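Local atomic coordinates of MccB protein (Escherichia coli, PDB entry 6OM4), a protein that probably adenylates its N-formylated precursor peptide, as E1-like ThiF-family enzymes do, in the biosynthesis of the Trojan-horse antibiotic microcin C7. Residues A[247-252]-A[314-319]. Sequence-based numbering, arbitrary orientation.
Sequences GPLYVP and SEPLSL
Leu249 does most of the touching, reaching from the end of strand 243-250 into the turn at 316-319. Its CG sits anti to the backbone N (chi1 167°), which sends the isobutyl group toward the turn, with CD2 against the Pro316 ring, 3.5 Å from Pro316 CB, tight for two carbons. Beside it, Leu319 CD1 comes to 3.5 Å from Leu249 CG; the two leucines run side by side and point the same way. The backbones meet as well: Leu249 N donates to Ser318 O at 3.0 Å, nearly straight at 172° although the N-H arrives from above the carbonyl plane. Pro316 to Leu319 form a type I beta turn, in the connection that leads from helix 292-311 to strand 321-326, the antiparallel neighbour of strand 243-250 in the mixed sheet of this ThiF-type, Rossmann-like domain. Ser318 packs its CB 3.5 Å from Gly247 CA, just before the cis peptide bond to Pro248. Held between the backbone N and the carbonyl carbon (chi1 68°), Ser318 OG lies 3.3 Å from Leu249 CB, but its hydrogen bond is to Asp305 of helix 292-311, whose carboxylate also takes Leu317 N and so grips the turn twice. Phe309 of that helix touches both Leu249 and Pro316. Past Leu249 the packing thins toward the partly exposed side: Val251 CG2 gets no nearer than 4.2 Å to Leu319 CD1.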
loop_
_atom_site.group_PDB
_atom_site.type_symbol
_atom_site.label_atom_id
_atom_site.label_comp_id
_atom_site.label_asym_id
_atom_site.label_seq_id
_atom_site.Cartn_x
_atom_site.Cartn_y
_atom_site.Cartn_z
ATOM N N GLY A 247 -8.574 -1.229 -1.131
ATOM C CA GLY A 247 -9.303 -1.696 0.011
ATOM C C GLY A 247 -10.549 -2.482 -0.368
ATOM O O GLY A 247 -10.999 -2.544 -1.529
ATOM N N PRO A 248 -11.128 -3.220 0.588
ATOM C CA PRO A 248 -10.644 -3.244 1.965
ATOM C C PRO A 248 -9.392 -4.115 2.159
ATOM O O PRO A 248 -9.077 -4.971 1.332
ATOM C CB PRO A 248 -11.852 -3.865 2.660
ATOM C CG PRO A 248 -12.335 -4.884 1.661
ATOM C CD PRO A 248 -12.228 -4.160 0.345
ATOM N N LEU A 249 -8.679 -3.833 3.251
ATOM C CA LEU A 249 -7.631 -4.697 3.765
ATOM C C LEU A 249 -8.274 -5.510 4.896
ATOM O O LEU A 249 -8.599 -4.947 5.927
ATOM C CB LEU A 249 -6.440 -3.847 4.225
ATOM C CG LEU A 249 -5.354 -4.487 5.079
ATOM C CD1 LEU A 249 -5.097 -5.933 4.787
ATOM C CD2 LEU A 249 -4.046 -3.707 5.003
ATOM N N TYR A 250 -8.568 -6.778 4.598
ATOM C CA TYR A 250 -9.260 -7.689 5.503
ATOM C C TYR A 250 -8.212 -8.345 6.395
ATOM O O TYR A 250 -7.300 -9.016 5.896
ATOM C CB TYR A 250 -10.019 -8.781 4.744
ATOM C CG TYR A 250 -10.500 -9.874 5.668
ATOM C CD1 TYR A 250 -11.428 -9.573 6.650
ATOM C CD2 TYR A 250 -9.940 -11.142 5.656
ATOM C CE1 TYR A 250 -11.832 -10.530 7.564
ATOM C CE2 TYR A 250 -10.381 -12.132 6.523
ATOM C CZ TYR A 250 -11.300 -11.805 7.511
ATOM O OH TYR A 250 -11.716 -12.751 8.415
ATOM N N VAL A 251 -8.388 -8.185 7.713
ATOM C CA VAL A 251 -7.520 -8.845 8.704
ATOM C C VAL A 251 -8.406 -9.684 9.608
ATOM O O VAL A 251 -9.254 -9.106 10.283
ATOM C CB VAL A 251 -6.709 -7.824 9.507
ATOM C CG1 VAL A 251 -5.727 -8.561 10.411
ATOM C CG2 VAL A 251 -5.981 -6.856 8.595
ATOM N N PRO A 252 -8.238 -11.025 9.646
ATOM C CA PRO A 252 -9.071 -11.912 10.468
ATOM C C PRO A 252 -9.266 -11.419 11.903
ATOM O O PRO A 252 -8.286 -11.094 12.591
ATOM C CB PRO A 252 -8.258 -13.199 10.481
ATOM C CG PRO A 252 -7.698 -13.240 9.086
ATOM C CD PRO A 252 -7.283 -11.810 8.832
ATOM N N SER A 314 3.403 1.923 10.420
ATOM C CA SER A 314 2.318 2.903 10.211
ATOM C C SER A 314 1.064 2.134 9.805
ATOM O O SER A 314 1.172 1.066 9.259
ATOM C CB SER A 314 2.703 3.918 9.182
ATOM O OG SER A 314 1.696 4.921 9.068
ATOM N N GLU A 315 -0.117 2.661 10.129
ATOM C CA GLU A 315 -1.359 1.899 9.918
ATOM C C GLU A 315 -1.769 1.981 8.444
ATOM O O GLU A 315 -1.866 3.079 7.876
ATOM C CB GLU A 315 -2.465 2.329 10.891
ATOM C CG GLU A 315 -2.517 1.441 12.137
ATOM C CD GLU A 315 -3.445 1.888 13.266
ATOM O OE1 GLU A 315 -3.399 3.091 13.640
ATOM O OE2 GLU A 315 -4.220 1.035 13.782
ATOM N N PRO A 316 -2.102 0.836 7.807
ATOM C CA PRO A 316 -2.647 0.856 6.438
ATOM C C PRO A 316 -3.903 1.737 6.356
ATOM O O PRO A 316 -4.753 1.705 7.235
ATOM C CB PRO A 316 -2.958 -0.610 6.143
ATOM C CG PRO A 316 -2.180 -1.406 7.143
ATOM C CD PRO A 316 -2.023 -0.527 8.362
ATOM N N LEU A 317 -4.060 2.467 5.248
ATOM C CA LEU A 317 -5.212 3.339 5.071
ATOM C C LEU A 317 -6.518 2.546 4.922
ATOM O O LEU A 317 -7.586 3.067 5.337
ATOM C CB LEU A 317 -4.983 4.192 3.829
ATOM C CG LEU A 317 -4.484 5.620 4.016
ATOM C CD1 LEU A 317 -3.676 5.846 5.273
ATOM C CD2 LEU A 317 -3.755 6.106 2.773
ATOM N N SER A 318 -6.464 1.331 4.331
ATOM C CA SER A 318 -7.679 0.647 3.906
ATOM C C SER A 318 -8.202 -0.356 4.931
ATOM O O SER A 318 -9.079 -1.133 4.605
ATOM C CB SER A 318 -7.540 0.046 2.534
ATOM O OG SER A 318 -6.620 -1.031 2.519
ATOM N N LEU A 319 -7.682 -0.352 6.167
ATOM C CA LEU A 319 -8.382 -1.114 7.226
ATOM C C LEU A 319 -9.830 -0.597 7.308
ATOM O O LEU A 319 -10.052 0.615 7.526
ATOM C CB LEU A 319 -7.687 -0.871 8.571
ATOM C CG LEU A 319 -6.601 -1.814 9.075
ATOM C CD1 LEU A 319 -5.949 -2.685 8.046
ATOM C CD2 LEU A 319 -5.572 -1.050 9.875
#